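Local atomic coordinates of NAD_Gly3P_dh, NAD-dependent glycerol-3-phosphate dehydrogenase (Streptosporangium roseum, PDB entry 5OCM), a protein that binds NADP and probably acts as an imine reductase, using NADPH to reduce imines to amines. Residues Val90-Gly95 with Leu133-Pro138; Phe184-Ala189 with Thr256-Leu261; Ala17-Phe22 with Gly40-Gln45. One frame throughout, in Å; residues are numbered along the deposited sequence.

Interaction 1 of 3, residues Val90-Gly95 with Leu133-Pro138; sequences VNLTSG and LLYSGP. With NAP (NADP nicotinamide-adenine-dinucleotide phosphate), chain G.
Val90 and Leu92 meet Tyr135 in a buried apolar contact on one face of the Rossmann-type sheet, at the ends of strands 88-91 and 131-136. Strand 113-120 runs between these two, so the side chains have to reach across it. With chi1 at 175°, Val90 turns CG1 to the edge of the Tyr135 ring, near its plane, 3.8 Å from CE2. Leu92 CD2 approaches the same Tyr135 CE2 obliquely at 4.0 Å. A beta-branched residue suits the strand, and the long tyrosine side chain brings its ring over to Val90 and Leu92.

Beyond Leu92 the chain turns to the cofactor. Asn91 OD1 takes two bonds: Thr93 N at 3.0 Å closes an Asx turn from above the carbonyl plane, while Thr93 OG1, also 3.0 Å from Asn91 OD1, donates within that plane. Thr93 OG1 is bonded to Val67 N as well. A valine at Thr93 would lack the hydroxyl and would probably strip Val67 N of this acceptor and weaken the hold on the Asn91 amide.

After the turn, Ser94 N donates to NAP O3D (3.0 Å, 159°), and Ser94 OG shares a 2.6 Å hydrogen bond with NAP O2D. The chemistry thus changes within a few residues: non-directional apolar packing joins the strand ends, whereas directional bonds hold the turn that presents Ser94 to the nicotinamide ribose.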
loop_
_atom_site.group_PDB
_atom_site.type_symbol
_atom_site.label_atom_id
_atom_site.label_comp_id
_atom_site.label_asym_id
_atom_site.label_seq_id
_atom_site.Cartn_x
_atom_site.Cartn_y
_atom_site.Cartn_z
ATOM N N VAL A 90 24.866 17.147 5.348
ATOM C CA VAL A 90 23.876 16.119 5.057
ATOM C C VAL A 90 22.510 16.795 5.064
ATOM O O VAL A 90 22.108 17.379 6.083
ATOM C CB VAL A 90 23.882 15.008 6.122
ATOM C CG1 VAL A 90 22.755 13.981 5.877
ATOM C CG2 VAL A 90 25.270 14.335 6.207
ATOM N N ASN A 91 21.813 16.781 3.928
ATOM C CA ASN A 91 20.532 17.463 3.809
ATOM C C ASN A 91 19.420 16.447 3.745
ATOM O O ASN A 91 19.374 15.642 2.821
ATOM C CB ASN A 91 20.545 18.326 2.559
ATOM C CG ASN A 91 19.261 19.135 2.374
ATOM O OD1 ASN A 91 18.413 19.229 3.279
ATOM N ND2 ASN A 91 19.193 19.827 1.215
ATOM N N LEU A 92 18.584 16.449 4.768
ATOM C CA LEU A 92 17.452 15.520 4.907
ATOM C C LEU A 92 16.111 16.231 4.702
ATOM O O LEU A 92 15.016 15.698 5.017
ATOM C CB LEU A 92 17.502 14.815 6.270
ATOM C CG LEU A 92 18.748 13.948 6.532
ATOM C CD1 LEU A 92 18.692 13.279 7.898
ATOM C CD2 LEU A 92 18.955 12.954 5.409
ATOM N N THR A 93 16.162 17.460 4.173
ATOM C CA THR A 93 14.941 18.207 3.860
ATOM C C THR A 93 14.258 17.619 2.608
ATOM O O THR A 93 14.934 17.306 1.659
ATOM C CB THR A 93 15.319 19.688 3.610
ATOM O OG1 THR A 93 16.007 20.168 4.790
ATOM C CG2 THR A 93 14.129 20.529 3.328
ATOM N N SER A 94 12.935 17.519 2.599
ATOM C CA SER A 94 12.194 17.085 1.406
ATOM C C SER A 94 12.384 18.042 0.227
ATOM O O SER A 94 12.564 19.235 0.396
ATOM C CB SER A 94 10.713 16.913 1.703
ATOM O OG SER A 94 10.521 16.099 2.807
ATOM N N GLY A 95 12.326 17.486 -0.976
ATOM C CA GLY A 95 12.385 18.331 -2.189
ATOM C C GLY A 95 12.424 17.499 -3.447
ATOM O O GLY A 95 12.203 16.292 -3.392
ATOM N N LEU A 133 16.374 5.039 5.701
ATOM C CA LEU A 133 16.837 6.328 5.186
ATOM C C LEU A 133 17.713 6.086 3.976
ATOM O O LEU A 133 18.514 5.134 3.946
ATOM C CB LEU A 133 17.625 7.108 6.259
ATOM C CG LEU A 133 16.870 7.555 7.495
ATOM C CD1 LEU A 133 17.004 6.446 8.596
ATOM C CD2 LEU A 133 17.445 8.842 8.080
ATOM N N LEU A 134 17.592 6.970 2.988
ATOM C CA LEU A 134 18.274 6.794 1.679
ATOM C C LEU A 134 19.241 7.954 1.495
ATOM O O LEU A 134 18.878 9.080 1.782
ATOM C CB LEU A 134 17.261 6.845 0.559
ATOM C CG LEU A 134 16.064 5.946 0.710
ATOM C CD1 LEU A 134 15.114 6.083 -0.475
ATOM C CD2 LEU A 134 16.494 4.499 0.863
ATOM N N TYR A 135 20.444 7.657 0.990
ATOM C CA TYR A 135 21.463 8.707 0.805
ATOM C C TYR A 135 22.022 8.623 -0.606
ATOM O O TYR A 135 22.206 7.518 -1.154
ATOM C CB TYR A 135 22.613 8.495 1.792
ATOM C CG TYR A 135 22.235 8.787 3.196
ATOM C CD1 TYR A 135 21.636 7.820 3.995
ATOM C CD2 TYR A 135 22.389 10.063 3.730
ATOM C CE1 TYR A 135 21.204 8.116 5.278
ATOM C CE2 TYR A 135 21.968 10.377 4.989
ATOM C CZ TYR A 135 21.392 9.384 5.784
ATOM O OH TYR A 135 20.939 9.664 7.022
ATOM N N SER A 136 22.332 9.795 -1.155
ATOM C CA SER A 136 23.039 9.888 -2.414
ATOM C C SER A 136 24.114 10.896 -2.331
ATOM O O SER A 136 24.051 11.858 -1.535
ATOM C CB SER A 136 22.089 10.349 -3.536
ATOM O OG SER A 136 20.961 9.553 -3.555
ATOM N N GLY A 137 25.125 10.701 -3.173
ATOM C CA GLY A 137 26.320 11.587 -3.177
ATOM C C GLY A 137 27.547 10.705 -3.227
ATOM O O GLY A 137 27.461 9.533 -3.593
ATOM N N PRO A 138 28.704 11.259 -2.882
ATOM C CA PRO A 138 29.957 10.448 -3.027
ATOM C C PRO A 138 29.993 9.275 -2.120
ATOM O O PRO A 138 29.745 9.401 -0.900
ATOM C CB PRO A 138 31.081 11.430 -2.696
ATOM C CG PRO A 138 30.441 12.727 -2.412
ATOM C CD PRO A 138 28.958 12.662 -2.482
HETATM P PA NAP G . 8.119 21.096 10.832
HETATM O O1A NAP G . 7.680 20.556 12.192
HETATM O O2A NAP G . 7.070 21.921 10.241
HETATM O O5B NAP G . 9.530 21.915 10.915
HETATM C C5B NAP G . 9.882 22.828 9.881
HETATM C C4B NAP G . 11.265 23.281 10.282
HETATM O O4B NAP G . 11.864 24.083 9.280
HETATM C C3B NAP G . 11.320 24.101 11.611
HETATM O O3B NAP G . 12.503 23.780 12.379
HETATM C C2B NAP G . 11.391 25.541 11.061
HETATM O O2B NAP G . 11.875 26.520 11.999
HETATM C C1B NAP G . 12.292 25.335 9.875
HETATM N N9A NAP G . 12.231 26.406 8.899
HETATM C C8A NAP G . 11.243 26.723 8.056
HETATM N N7A NAP G . 11.562 27.765 7.303
HETATM C C5A NAP G . 12.801 28.133 7.687
HETATM C C6A NAP G . 13.743 29.165 7.291
HETATM N N6A NAP G . 13.400 30.063 6.287
HETATM N N1A NAP G . 14.896 29.285 7.985
HETATM C C2A NAP G . 15.240 28.425 8.968
HETATM N N3A NAP G . 14.440 27.419 9.378
HETATM C C4A NAP G . 13.248 27.261 8.751
HETATM O O3 NAP G . 8.428 19.987 9.749
HETATM P PN NAP G . 9.033 18.500 10.099
HETATM O O1N NAP G . 7.918 17.540 10.191
HETATM O O2N NAP G . 10.201 18.612 11.093
HETATM O O5D NAP G . 9.618 18.288 8.608
HETATM C C5D NAP G . 10.927 18.785 8.313
HETATM C C4D NAP G . 11.356 18.143 7.010
HETATM O O4D NAP G . 11.418 16.667 7.217
HETATM C C3D NAP G . 10.380 18.487 5.866
HETATM O O3D NAP G . 11.091 18.670 4.628
HETATM C C2D NAP G . 9.532 17.205 5.834
HETATM O O2D NAP G . 8.861 16.922 4.595
HETATM C C1D NAP G . 10.600 16.142 6.207
HETATM N N1N NAP G . 10.037 14.915 6.732
HETATM C C2N NAP G . 9.252 14.924 7.791
HETATM C C3N NAP G . 8.682 13.732 8.278
HETATM C C7N NAP G . 7.735 13.682 9.416
HETATM O O7N NAP G . 7.210 12.566 9.621
HETATM N N7N NAP G . 7.478 14.751 10.119
HETATM C C4N NAP G . 9.010 12.514 7.661
HETATM C C5N NAP G . 9.928 12.544 6.616
HETATM C C6N NAP G . 10.416 13.766 6.186
HETATM P P2B NAP G . 10.846 27.213 13.017
HETATM O O1X NAP G . 10.682 26.244 14.140
HETATM O O2X NAP G . 11.581 28.482 13.285
HETATM O O3X NAP G . 9.627 27.566 12.162
#

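Interaction 2 of 3, residues Phe184-Ala189 with Thr256-Leu261; sequences FLHGAA and TELPRL
Arg260 NE donates a short, nearly straight hydrogen bond to Thr256 OG1 (2.7 Å, 166°), and so ties together the first turn of helix 257-271, the turn that sets Leu258 and Pro259 against His186 of helix 165-192. Thr256 OG1 lies at the edge of the guanidinium group, in its plane, and one face of that group rests on Glu257 CA. Thr256 occupies the N-cap position, yet its hydroxyl serves the arginine instead of capping a backbone amide.

Across the contact everything is van der Waals packing. The imidazole of His186 is swung out toward the other helix because CG stands anti to the backbone N (chi1 173°). Its NE2 comes within 3.7 Å of Pro259 CD, and its CD2 lies 3.8 Å from the same Pro259 CD, so ring and pyrrolidine meet obliquely, approaching from opposite directions. Nearer the backbone, His186 CB touches Leu258 CD1 at 3.9 Å. Proline is well placed here: in the first turn of a helix no backbone N-H is needed for an i to i-4 bond, and the first such bond in this segment is Arg260 N to Thr256 O (3.0 Å).

Helix 235-252 packs on both partners, through Ser249 on His186 and through Leu245 and Ile246 on Pro259. Glu257 OE1 turns to the dimer, making a salt bridge to Arg268 NH2 of the second subunit.

Between these two segments of the C-terminal helical domain the join is therefore van der Waals packing without a hydrogen bond, while the polar bonds described here lie within the helix start and across the subunit boundary.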
loop_
_atom_site.group_PDB
_atom_site.type_symbol
_atom_site.label_atom_id
_atom_site.label_comp_id
_atom_site.label_asym_id
_atom_site.label_seq_id
_atom_site.Cartn_x
_atom_site.Cartn_y
_atom_site.Cartn_z
ATOM N N PHE A 184 -6.946 2.984 2.358
ATOM C CA PHE A 184 -7.272 2.456 3.674
ATOM C C PHE A 184 -8.389 3.290 4.340
ATOM O O PHE A 184 -9.362 2.722 4.897
ATOM C CB PHE A 184 -6.054 2.457 4.621
ATOM C CG PHE A 184 -6.442 2.160 6.044
ATOM C CD1 PHE A 184 -6.837 0.879 6.392
ATOM C CD2 PHE A 184 -6.488 3.147 6.973
ATOM C CE1 PHE A 184 -7.307 0.588 7.662
ATOM C CE2 PHE A 184 -6.914 2.878 8.291
ATOM C CZ PHE A 184 -7.349 1.586 8.624
ATOM N N LEU A 185 -8.248 4.597 4.272
ATOM C CA LEU A 185 -9.250 5.503 4.901
ATOM C C LEU A 185 -10.614 5.417 4.220
ATOM O O LEU A 185 -11.657 5.349 4.907
ATOM C CB LEU A 185 -8.768 6.960 4.980
ATOM C CG LEU A 185 -7.512 7.186 5.872
ATOM C CD1 LEU A 185 -7.051 8.599 5.624
ATOM C CD2 LEU A 185 -7.740 6.961 7.315
ATOM N N HIS A 186 -10.622 5.296 2.896
ATOM C CA HIS A 186 -11.898 5.019 2.195
ATOM C C HIS A 186 -12.511 3.715 2.667
ATOM O O HIS A 186 -13.734 3.634 2.960
ATOM C CB HIS A 186 -11.644 5.042 0.676
ATOM C CG HIS A 186 -12.808 4.611 -0.174
ATOM N ND1 HIS A 186 -14.122 4.871 0.139
ATOM C CD2 HIS A 186 -12.843 3.969 -1.343
ATOM C CE1 HIS A 186 -14.908 4.360 -0.802
ATOM N NE2 HIS A 186 -14.155 3.805 -1.708
ATOM N N GLY A 187 -11.687 2.676 2.779
ATOM C CA GLY A 187 -12.162 1.384 3.273
ATOM C C GLY A 187 -12.698 1.447 4.666
ATOM O O GLY A 187 -13.742 0.835 4.967
ATOM N N ALA A 188 -12.002 2.175 5.543
ATOM C CA ALA A 188 -12.487 2.370 6.899
ATOM C C ALA A 188 -13.842 3.105 6.912
ATOM O O ALA A 188 -14.731 2.727 7.687
ATOM C CB ALA A 188 -11.471 3.165 7.685
ATOM N N ALA A 189 -13.991 4.121 6.069
ATOM C CA ALA A 189 -15.259 4.852 5.983
ATOM C C ALA A 189 -16.393 3.902 5.547
ATOM O O ALA A 189 -17.510 3.918 6.097
ATOM C CB ALA A 189 -15.145 6.010 5.031
ATOM N N THR A 256 -16.664 8.251 -3.501
ATOM C CA THR A 256 -16.232 7.320 -4.515
ATOM C C THR A 256 -15.136 7.837 -5.439
ATOM O O THR A 256 -14.853 7.209 -6.449
ATOM C CB THR A 256 -17.394 6.848 -5.422
ATOM O OG1 THR A 256 -17.911 7.972 -6.120
ATOM C CG2 THR A 256 -18.497 6.254 -4.577
ATOM N N GLU A 257 -14.528 8.962 -5.117
ATOM C CA GLU A 257 -13.485 9.522 -5.991
ATOM C C GLU A 257 -12.302 8.594 -6.242
ATOM O O GLU A 257 -11.787 8.562 -7.378
ATOM C CB GLU A 257 -12.989 10.842 -5.451
ATOM C CG GLU A 257 -14.082 11.878 -5.648
ATOM C CD GLU A 257 -13.825 13.198 -5.057
ATOM O OE1 GLU A 257 -14.123 13.408 -3.850
ATOM O OE2 GLU A 257 -13.380 14.022 -5.866
ATOM N N LEU A 258 -11.865 7.867 -5.202
ATOM C CA LEU A 258 -10.740 6.933 -5.432
ATOM C C LEU A 258 -11.024 5.820 -6.431
ATOM O O LEU A 258 -10.287 5.694 -7.425
ATOM C CB LEU A 258 -10.205 6.369 -4.104
ATOM C CG LEU A 258 -9.616 7.362 -3.113
ATOM C CD1 LEU A 258 -9.208 6.531 -1.914
ATOM C CD2 LEU A 258 -8.435 8.189 -3.653
ATOM N N PRO A 259 -12.076 4.996 -6.207
ATOM C CA PRO A 259 -12.278 3.939 -7.166
ATOM C C PRO A 259 -12.743 4.472 -8.528
ATOM O O PRO A 259 -12.516 3.810 -9.515
ATOM C CB PRO A 259 -13.362 3.043 -6.521
ATOM C CG PRO A 259 -14.045 3.952 -5.580
ATOM C CD PRO A 259 -12.974 4.872 -5.067
ATOM N N ARG A 260 -13.378 5.633 -8.594
ATOM C CA ARG A 260 -13.680 6.226 -9.890
ATOM C C ARG A 260 -12.432 6.555 -10.705
ATOM O O ARG A 260 -12.419 6.295 -11.905
ATOM C CB ARG A 260 -14.587 7.446 -9.818
ATOM C CG ARG A 260 -16.025 6.917 -9.545
ATOM C CD ARG A 260 -17.162 7.937 -9.644
ATOM N NE ARG A 260 -17.139 8.932 -8.570
ATOM C CZ ARG A 260 -16.624 10.162 -8.622
ATOM N NH1 ARG A 260 -16.730 10.930 -7.565
ATOM N NH2 ARG A 260 -16.047 10.686 -9.738
ATOM N N LEU A 261 -11.386 7.059 -10.049
ATOM C CA LEU A 261 -10.115 7.285 -10.770
ATOM C C LEU A 261 -9.466 5.956 -11.170
ATOM O O LEU A 261 -8.927 5.833 -12.280
ATOM C CB LEU A 261 -9.135 8.178 -10.000
ATOM C CG LEU A 261 -7.801 8.469 -10.703
ATOM C CD1 LEU A 261 -7.994 9.102 -12.102
ATOM C CD2 LEU A 261 -6.909 9.345 -9.864
#

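Interaction 3 of 3, residues Ala17-Phe22 with Gly40-Gln45; sequences ALAGAF and GQLAEQ
Apolar packing makes up most of this helix-to-helix contact, and Leu42 carries it. Its branched end reaches from helix 40-44 to helix 13-24, where CD2 lies 3.7 Å from Ala19 CB and CD1 of Leu42 touches the same Ala19 CB at 4.0 Å. The methyl of Ala19 points toward the leucine and is small enough to let the helices lie close, with the CA atoms of Gly20 and Leu42 6.7 Å apart. The leucine side chain also rests on Gln16 and Leu23 of helix 13-24.

A second kind of contact sets side chains against bare backbone. Leu42 CD2 comes to 3.6 Å from Gly20 N, a methyl against the helix backbone, on a face that the small Ala19 and Gly20 keep low.

Helix 13-24 is the first helix of the Rossmann fold, the crossover of a beta-alpha-beta unit from strand 6-9 to strand 29-32, its start overlapping a probable GxGxxG pattern, and Ala19 packs beneath it on Val8 and Val31 of those strands. Helix 40-44 follows strand 29-32, and the side chain of Leu42 is about 4 Å from that of Leu11, which binds NADP.

The side-chain amide of Gln45 joins at the exposed edge of the contact. Extended beyond CG, Gln45 lays OE1 3.9 Å from Gly20 CA, a van der Waals touch; a long polar side chain suits this exposed place. Its backbone N stays tied to its own segment, donating to Gln41 O at 3.1 Å.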
loop_
_atom_site.group_PDB
_atom_site.type_symbol
_atom_site.label_atom_id
_atom_site.label_comp_id
_atom_site.label_asym_id
_atom_site.label_seq_id
_atom_site.Cartn_x
_atom_site.Cartn_y
_atom_site.Cartn_z
ATOM N N ALA A 17 13.555 14.605 16.475
ATOM C CA ALA A 17 13.774 13.168 16.515
ATOM C C ALA A 17 15.207 12.824 16.042
ATOM O O ALA A 17 15.858 11.929 16.582
ATOM C CB ALA A 17 12.756 12.432 15.659
ATOM N N LEU A 18 15.688 13.526 15.019
ATOM C CA LEU A 18 17.046 13.275 14.544
ATOM C C LEU A 18 18.062 13.554 15.671
ATOM O O LEU A 18 18.939 12.712 15.978
ATOM C CB LEU A 18 17.359 14.150 13.337
ATOM C CG LEU A 18 16.542 14.021 12.064
ATOM C CD1 LEU A 18 16.962 15.065 11.055
ATOM C CD2 LEU A 18 16.647 12.617 11.474
ATOM N N ALA A 19 17.976 14.745 16.260
ATOM C CA ALA A 19 18.859 15.125 17.375
ATOM C C ALA A 19 18.732 14.147 18.541
ATOM O O ALA A 19 19.747 13.717 19.093
ATOM C CB ALA A 19 18.585 16.530 17.828
ATOM N N GLY A 20 17.505 13.772 18.891
ATOM C CA GLY A 20 17.310 12.773 19.946
ATOM C C GLY A 20 17.977 11.426 19.690
ATOM O O GLY A 20 18.523 10.806 20.607
ATOM N N ALA A 21 17.961 10.969 18.430
ATOM C CA ALA A 21 18.567 9.698 18.073
ATOM C C ALA A 21 20.071 9.766 18.135
ATOM O O ALA A 21 20.733 8.815 18.604
ATOM C CB ALA A 21 18.110 9.269 16.679
ATOM N N PHE A 22 20.652 10.876 17.699
ATOM C CA PHE A 22 22.088 11.051 17.828
ATOM C C PHE A 22 22.502 11.040 19.310
ATOM O O PHE A 22 23.499 10.395 19.656
ATOM C CB PHE A 22 22.590 12.316 17.146
ATOM C CG PHE A 22 22.588 12.264 15.650
ATOM C CD1 PHE A 22 23.217 11.256 14.958
ATOM C CD2 PHE A 22 21.956 13.315 14.904
ATOM C CE1 PHE A 22 23.243 11.260 13.566
ATOM C CE2 PHE A 22 21.964 13.307 13.541
ATOM C CZ PHE A 22 22.613 12.279 12.863
ATOM N N GLY A 40 14.107 22.572 24.557
ATOM C CA GLY A 40 14.150 22.366 26.006
ATOM C C GLY A 40 14.406 20.890 26.419
ATOM O O GLY A 40 15.275 20.606 27.301
ATOM N N GLN A 41 13.648 19.979 25.822
ATOM C CA GLN A 41 13.791 18.560 26.077
ATOM C C GLN A 41 15.173 18.036 25.577
ATOM O O GLN A 41 15.832 17.242 26.252
ATOM C CB GLN A 41 12.643 17.735 25.411
ATOM C CG GLN A 41 11.350 17.508 26.238
ATOM C CD GLN A 41 10.686 18.768 26.758
ATOM N N LEU A 42 15.603 18.497 24.407
ATOM C CA LEU A 42 16.882 18.140 23.882
ATOM C C LEU A 42 18.053 18.584 24.810
ATOM O O LEU A 42 19.017 17.821 25.014
ATOM C CB LEU A 42 17.078 18.683 22.491
ATOM C CG LEU A 42 16.241 17.927 21.419
ATOM C CD1 LEU A 42 16.162 18.761 20.131
ATOM C CD2 LEU A 42 16.852 16.527 21.129
ATOM N N ALA A 43 17.955 19.814 25.337
ATOM C CA ALA A 43 18.953 20.281 26.272
ATOM C C ALA A 43 19.006 19.372 27.503
ATOM O O ALA A 43 20.082 19.011 27.967
ATOM C CB ALA A 43 18.737 21.727 26.700
ATOM N N GLU A 44 17.860 18.980 28.031
ATOM C CA GLU A 44 17.849 18.062 29.159
ATOM C C GLU A 44 18.479 16.703 28.849
ATOM O O GLU A 44 18.990 16.062 29.746
ATOM C CB GLU A 44 16.418 17.823 29.660
ATOM C CG GLU A 44 15.840 18.969 30.412
ATOM C CD GLU A 44 14.557 18.563 31.168
ATOM O OE1 GLU A 44 14.027 17.470 30.978
ATOM O OE2 GLU A 44 14.062 19.344 31.972
ATOM N N GLN A 45 18.448 16.292 27.576
ATOM C CA GLN A 45 19.078 15.066 27.132
ATOM C C GLN A 45 20.549 15.211 26.815
ATOM O O GLN A 45 21.229 14.235 26.509
ATOM C CB GLN A 45 18.309 14.546 25.901
ATOM C CG GLN A 45 16.831 14.162 26.060
ATOM C CD GLN A 45 16.184 13.878 24.650
ATOM O OE1 GLN A 45 16.890 13.269 23.787
ATOM N NE2 GLN A 45 14.994 14.491 24.355
#

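How the interactions relate
Interactions 1 and 3 belong to the same Rossmann-type domain and meet directly, Leu92 CD1 of the first lying 4.0 Å from Leu18 CD1 of the third; interaction 1 joins strands 88-91 and 131-136, interaction 3 helices 13-24 and 40-44. Interaction 1 is sheet core, with an aromatic ring among aliphatic groups and polar bonds to the cofactor at its end. Interaction 3 is partly buried, with Gln45 exposed and small residues facing a leucine. Interaction 2, centred about 33 Å from the centre of interaction 1, is a buried helix pair of the C-terminal domain, a histidine ring packing on proline and leucine without cofactor bonds. Interactions 1 and 2 touch the second subunit; interaction 3 does not.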